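PDB 3S52: putative fumarylacetoacetate hydrolase family protein from Yersinia pestis, which is a putative member of the fumarylacetoacetate hydrolase family whose own biological role is not established. Local coordinates for residues 45-57 / 121-134. Sequence-based numbering, arbitrary orientation.
Sequences VLFIKPETALCDI and WEKAKAFDGSCPIS. With SO4 (sulfate ion), chain E.
Lys-49 reaches from strand 45-50 to two backbone carbonyls at once: NZ donates to Lys-125 O at 2.7 Å, within that carbonyl's plane, and to Ser-130 O at 3.1 Å from well above its plane. The lysine side chain runs extended until a last bend (chi4 -90°) turns the ammonium between these acceptors, while CD presses tightly on Cys-131 CB. Next to it, the aliphatic part of Lys-125 crosses the Phe-47 side chain at about a right angle, its CD 3.6 Å from CE2 of the ring, and Trp-121 meets the same ring obliquely, planes 49° apart. Lys-125 NZ hydrogen-bonds a sulfate ion, probably from the crystallisation liquor. Further along, the type II turn from Phe-127 to Ser-130 leads into strand 131-133, which pairs in parallel with strand 54-56 within the mixed sheet of the fumarylacetoacetate hydrolase fold. Cys-55 O accepts from Ile-133 N, and Gly-129 N donates to Thr-52 O; a water links Thr-52 OG1, Ala-126 O and Asp-128 OD1. In the second shell, Asp-104 forms salt bridges with both lysines, probably easing their like charges; Lys-125 NZ also hydrogen-bonds Thr-106 OG1 and pairs with Glu-73. Asp-128 OD2 salt-bridges Lys-85 and hydrogen-bonds Thr-183, both of the second subunit.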
loop_
_atom_site.group_PDB
_atom_site.type_symbol
_atom_site.label_atom_id
_atom_site.label_comp_id
_atom_site.label_asym_id
_atom_site.label_seq_id
_atom_site.Cartn_x
_atom_site.Cartn_y
_atom_site.Cartn_z
ATOM N N VAL A 45 -13.765 1.642 -4.883
ATOM C CA VAL A 45 -13.013 0.784 -3.976
ATOM C C VAL A 45 -11.527 0.938 -4.274
ATOM O O VAL A 45 -11.081 0.679 -5.385
ATOM C CB VAL A 45 -13.433 -0.664 -4.189
ATOM C CG1 VAL A 45 -12.604 -1.590 -3.330
ATOM C CG2 VAL A 45 -14.927 -0.805 -3.879
ATOM N N LEU A 46 -10.766 1.391 -3.285
ATOM C CA LEU A 46 -9.361 1.741 -3.503
ATOM C C LEU A 46 -8.433 0.856 -2.687
ATOM O O LEU A 46 -8.681 0.610 -1.511
ATOM C CB LEU A 46 -9.111 3.204 -3.114
ATOM C CG LEU A 46 -9.856 4.253 -3.945
ATOM C CD1 LEU A 46 -9.273 5.625 -3.683
ATOM C CD2 LEU A 46 -9.702 3.915 -5.434
ATOM N N PHE A 47 -7.363 0.375 -3.309
ATOM C CA PHE A 47 -6.293 -0.268 -2.559
ATOM C C PHE A 47 -4.994 0.076 -3.252
ATOM O O PHE A 47 -5.010 0.704 -4.314
ATOM C CB PHE A 47 -6.508 -1.781 -2.465
ATOM C CG PHE A 47 -6.549 -2.477 -3.805
ATOM C CD1 PHE A 47 -7.731 -2.569 -4.522
ATOM C CD2 PHE A 47 -5.405 -3.059 -4.333
ATOM C CE1 PHE A 47 -7.769 -3.210 -5.753
ATOM C CE2 PHE A 47 -5.426 -3.704 -5.569
ATOM C CZ PHE A 47 -6.602 -3.776 -6.280
ATOM N N ILE A 48 -3.871 -0.337 -2.675
ATOM C CA ILE A 48 -2.572 0.134 -3.161
ATOM C C ILE A 48 -1.588 -1.026 -3.212
ATOM O O ILE A 48 -1.657 -1.913 -2.369
ATOM C CB ILE A 48 -2.002 1.237 -2.230
ATOM C CG1 ILE A 48 -2.930 2.457 -2.207
ATOM C CG2 ILE A 48 -0.563 1.651 -2.656
ATOM C CD1 ILE A 48 -2.457 3.603 -1.294
ATOM N N LYS A 49 -0.688 -1.019 -4.199
ATOM C CA LYS A 49 0.413 -1.965 -4.247
ATOM C C LYS A 49 1.718 -1.188 -4.078
ATOM O O LYS A 49 1.839 -0.053 -4.550
ATOM C CB LYS A 49 0.461 -2.699 -5.584
ATOM C CG LYS A 49 -0.810 -3.437 -6.012
ATOM C CD LYS A 49 -0.528 -4.199 -7.323
ATOM C CE LYS A 49 -1.749 -4.907 -7.887
ATOM N NZ LYS A 49 -1.914 -6.308 -7.375
ATOM N N PRO A 50 2.709 -1.794 -3.408
ATOM C CA PRO A 50 3.951 -1.048 -3.170
ATOM C C PRO A 50 4.948 -1.270 -4.296
ATOM O O PRO A 50 4.695 -2.084 -5.177
ATOM C CB PRO A 50 4.475 -1.684 -1.885
ATOM C CG PRO A 50 4.034 -3.132 -2.011
ATOM C CD PRO A 50 2.686 -3.089 -2.694
ATOM N N GLU A 51 6.085 -0.587 -4.241
ATOM C CA GLU A 51 7.111 -0.745 -5.264
ATOM C C GLU A 51 7.532 -2.215 -5.435
ATOM O O GLU A 51 7.828 -2.666 -6.544
ATOM C CB GLU A 51 8.317 0.142 -4.930
ATOM C CG GLU A 51 9.595 -0.228 -5.677
ATOM C CD GLU A 51 10.359 -1.349 -4.995
ATOM O OE1 GLU A 51 10.496 -1.315 -3.751
ATOM O OE2 GLU A 51 10.810 -2.273 -5.708
ATOM N N THR A 52 7.560 -2.967 -4.342
ATOM C CA THR A 52 7.945 -4.373 -4.419
ATOM C C THR A 52 6.979 -5.263 -5.218
ATOM O O THR A 52 7.300 -6.414 -5.523
ATOM C CB THR A 52 8.146 -4.980 -3.024
ATOM O OG1 THR A 52 7.087 -4.551 -2.156
ATOM C CG2 THR A 52 9.489 -4.538 -2.447
ATOM N N ALA A 53 5.790 -4.757 -5.528
ATOM C CA ALA A 53 4.835 -5.522 -6.347
ATOM C C ALA A 53 5.193 -5.416 -7.835
ATOM O O ALA A 53 4.909 -6.310 -8.631
ATOM C CB ALA A 53 3.421 -5.015 -6.108
ATOM N N LEU A 54 5.816 -4.299 -8.197
ATOM C CA LEU A 54 6.042 -3.968 -9.594
ATOM C C LEU A 54 7.175 -4.757 -10.240
ATOM O O LEU A 54 8.222 -4.950 -9.639
ATOM C CB LEU A 54 6.321 -2.470 -9.735
ATOM C CG LEU A 54 5.082 -1.577 -9.658
ATOM C CD1 LEU A 54 5.458 -0.154 -9.232
ATOM C CD2 LEU A 54 4.339 -1.578 -10.986
ATOM N N CYS A 55 6.954 -5.193 -11.481
ATOM C CA CYS A 55 7.984 -5.865 -12.268
ATOM C C CYS A 55 7.707 -5.731 -13.764
ATOM O O CYS A 55 6.616 -5.314 -14.171
ATOM C CB CYS A 55 8.137 -7.335 -11.859
ATOM S SG CYS A 55 6.613 -8.285 -11.906
ATOM N N ASP A 56 8.707 -6.052 -14.577
ATOM C CA ASP A 56 8.596 -5.904 -16.027
ATOM C C ASP A 56 7.800 -7.102 -16.587
ATOM O O ASP A 56 8.248 -8.244 -16.545
ATOM C CB ASP A 56 10.009 -5.859 -16.608
ATOM C CG ASP A 56 10.034 -5.735 -18.126
ATOM O OD1 ASP A 56 8.975 -5.842 -18.780
ATOM O OD2 ASP A 56 11.142 -5.540 -18.666
ATOM N N ILE A 57 6.622 -6.832 -17.136
ATOM C CA ILE A 57 5.781 -7.899 -17.669
ATOM C C ILE A 57 6.467 -8.673 -18.800
ATOM O O ILE A 57 6.151 -9.831 -19.051
ATOM C CB ILE A 57 4.400 -7.362 -18.116
ATOM C CG1 ILE A 57 3.338 -8.470 -18.060
ATOM C CG2 ILE A 57 4.480 -6.671 -19.485
ATOM C CD1 ILE A 57 1.914 -7.917 -17.977
ATOM N N TRP A 121 -6.521 -6.198 2.456
ATOM C CA TRP A 121 -6.295 -7.057 1.301
ATOM C C TRP A 121 -4.824 -7.250 0.935
ATOM O O TRP A 121 -4.519 -8.027 0.025
ATOM C CB TRP A 121 -7.020 -6.493 0.083
ATOM C CG TRP A 121 -8.513 -6.559 0.098
ATOM C CD1 TRP A 121 -9.333 -6.937 1.137
ATOM C CD2 TRP A 121 -9.372 -6.229 -0.998
ATOM N NE1 TRP A 121 -10.651 -6.864 0.735
ATOM C CE2 TRP A 121 -10.699 -6.427 -0.565
ATOM C CE3 TRP A 121 -9.142 -5.761 -2.302
ATOM C CZ2 TRP A 121 -11.796 -6.187 -1.395
ATOM C CZ3 TRP A 121 -10.231 -5.527 -3.129
ATOM C CH2 TRP A 121 -11.543 -5.731 -2.668
ATOM N N GLU A 122 -3.923 -6.542 1.620
ATOM C CA GLU A 122 -2.514 -6.470 1.202
ATOM C C GLU A 122 -1.848 -7.817 0.922
ATOM O O GLU A 122 -1.087 -7.957 -0.037
ATOM C CB GLU A 122 -1.666 -5.700 2.226
ATOM C CG GLU A 122 -1.696 -4.176 2.040
ATOM C CD GLU A 122 -2.892 -3.518 2.719
ATOM O OE1 GLU A 122 -3.888 -4.226 3.019
ATOM O OE2 GLU A 122 -2.813 -2.296 2.972
ATOM N N LYS A 123 -2.093 -8.805 1.775
ATOM C CA LYS A 123 -1.457 -10.093 1.549
ATOM C C LYS A 123 -1.908 -10.700 0.226
ATOM O O LYS A 123 -1.143 -11.427 -0.414
ATOM C CB LYS A 123 -1.702 -11.078 2.710
ATOM C CG LYS A 123 -0.986 -10.731 4.008
ATOM C CD LYS A 123 -1.054 -11.889 5.039
ATOM C CE LYS A 123 -2.223 -11.756 5.978
ATOM N NZ LYS A 123 -2.159 -12.782 7.069
ATOM N N ALA A 124 -3.165 -10.458 -0.152
ATOM C CA ALA A 124 -3.698 -10.977 -1.419
ATOM C C ALA A 124 -3.378 -10.130 -2.653
ATOM O O ALA A 124 -3.389 -10.638 -3.784
ATOM C CB ALA A 124 -5.201 -11.195 -1.326
ATOM N N LYS A 125 -3.273 -8.826 -2.453
ATOM C CA LYS A 125 -3.035 -7.899 -3.566
ATOM C C LYS A 125 -1.661 -7.241 -3.704
ATOM O O LYS A 125 -1.316 -6.713 -4.773
ATOM C CB LYS A 125 -4.092 -6.792 -3.480
ATOM C CG LYS A 125 -5.502 -7.283 -3.732
ATOM C CD LYS A 125 -5.744 -7.313 -5.229
ATOM C CE LYS A 125 -7.202 -7.482 -5.582
ATOM N NZ LYS A 125 -7.323 -7.513 -7.081
ATOM N N ALA A 126 -0.917 -7.206 -2.601
ATOM C CA ALA A 126 0.330 -6.432 -2.516
ATOM C C ALA A 126 1.615 -7.242 -2.522
ATOM O O ALA A 126 2.704 -6.673 -2.387
ATOM C CB ALA A 126 0.303 -5.480 -1.321
ATOM N N PHE A 127 1.497 -8.562 -2.641
ATOM C CA PHE A 127 2.643 -9.447 -2.479
ATOM C C PHE A 127 3.692 -9.185 -3.571
ATOM O O PHE A 127 3.389 -8.576 -4.606
ATOM C CB PHE A 127 2.197 -10.920 -2.497
ATOM C CG PHE A 127 1.500 -11.324 -3.770
ATOM C CD1 PHE A 127 2.221 -11.835 -4.841
ATOM C CD2 PHE A 127 0.123 -11.180 -3.895
ATOM C CE1 PHE A 127 1.569 -12.195 -6.028
ATOM C CE2 PHE A 127 -0.531 -11.525 -5.072
ATOM C CZ PHE A 127 0.186 -12.035 -6.139
ATOM N N ASP A 128 4.927 -9.622 -3.334
ATOM C CA ASP A 128 6.010 -9.367 -4.284
ATOM C C ASP A 128 5.625 -9.816 -5.676
ATOM O O ASP A 128 5.123 -10.923 -5.851
ATOM C CB ASP A 128 7.286 -10.121 -3.891
ATOM C CG ASP A 128 7.966 -9.531 -2.674
ATOM O OD1 ASP A 128 7.524 -8.456 -2.196
ATOM O OD2 ASP A 128 8.961 -10.140 -2.212
ATOM N N GLY A 129 5.866 -8.958 -6.659
ATOM C CA GLY A 129 5.616 -9.293 -8.046
ATOM C C GLY A 129 4.154 -9.349 -8.437
ATOM O O GLY A 129 3.829 -9.865 -9.505
ATOM N N SER A 130 3.264 -8.779 -7.628
ATOM C CA SER A 130 1.826 -8.890 -7.937
ATOM C C SER A 130 1.356 -7.874 -8.985
ATOM O O SER A 130 0.156 -7.736 -9.237
ATOM C CB SER A 130 0.977 -8.707 -6.688
ATOM O OG SER A 130 1.124 -7.389 -6.214
ATOM N N CYS A 131 2.288 -7.111 -9.540
ATOM C CA CYS A 131 1.925 -6.118 -10.542
ATOM C C CYS A 131 2.946 -6.050 -11.685
ATOM O O CYS A 131 3.687 -5.081 -11.821
ATOM C CB CYS A 131 1.713 -4.745 -9.904
ATOM S SG CYS A 131 0.987 -3.512 -11.040
ATOM N N PRO A 132 2.974 -7.094 -12.516
ATOM C CA PRO A 132 3.691 -7.088 -13.794
ATOM C C PRO A 132 3.099 -6.015 -14.683
ATOM O O PRO A 132 1.875 -5.984 -14.855
ATOM C CB PRO A 132 3.343 -8.454 -14.401
ATOM C CG PRO A 132 2.835 -9.274 -13.276
ATOM C CD PRO A 132 2.196 -8.320 -12.319
ATOM N N ILE A 133 3.945 -5.173 -15.267
ATOM C CA ILE A 133 3.456 -4.053 -16.054
ATOM C C ILE A 133 4.315 -3.822 -17.300
ATOM O O ILE A 133 5.521 -4.111 -17.299
ATOM C CB ILE A 133 3.396 -2.775 -15.192
ATOM C CG1 ILE A 133 2.763 -1.616 -15.960
ATOM C CG2 ILE A 133 4.770 -2.390 -14.712
ATOM C CD1 ILE A 133 2.219 -0.535 -15.019
ATOM N N SER A 134 3.672 -3.316 -18.352
ATOM C CA SER A 134 4.322 -2.991 -19.617
ATOM C C SER A 134 5.067 -1.653 -19.549
ATOM O O SER A 134 5.025 -0.944 -18.542
ATOM C CB SER A 134 3.259 -2.882 -20.728
ATOM O OG SER A 134 2.429 -1.724 -20.537
HETATM S S SO4 E . -11.572 -6.818 -7.426
HETATM O O1 SO4 E . -11.490 -8.178 -7.960
HETATM O O2 SO4 E . -10.233 -6.304 -7.203
HETATM O O3 SO4 E . -12.263 -5.932 -8.366
HETATM O O4 SO4 E . -12.303 -6.880 -6.149
HETATM O O HOH W 1 5.461 -6.464 -1.940
#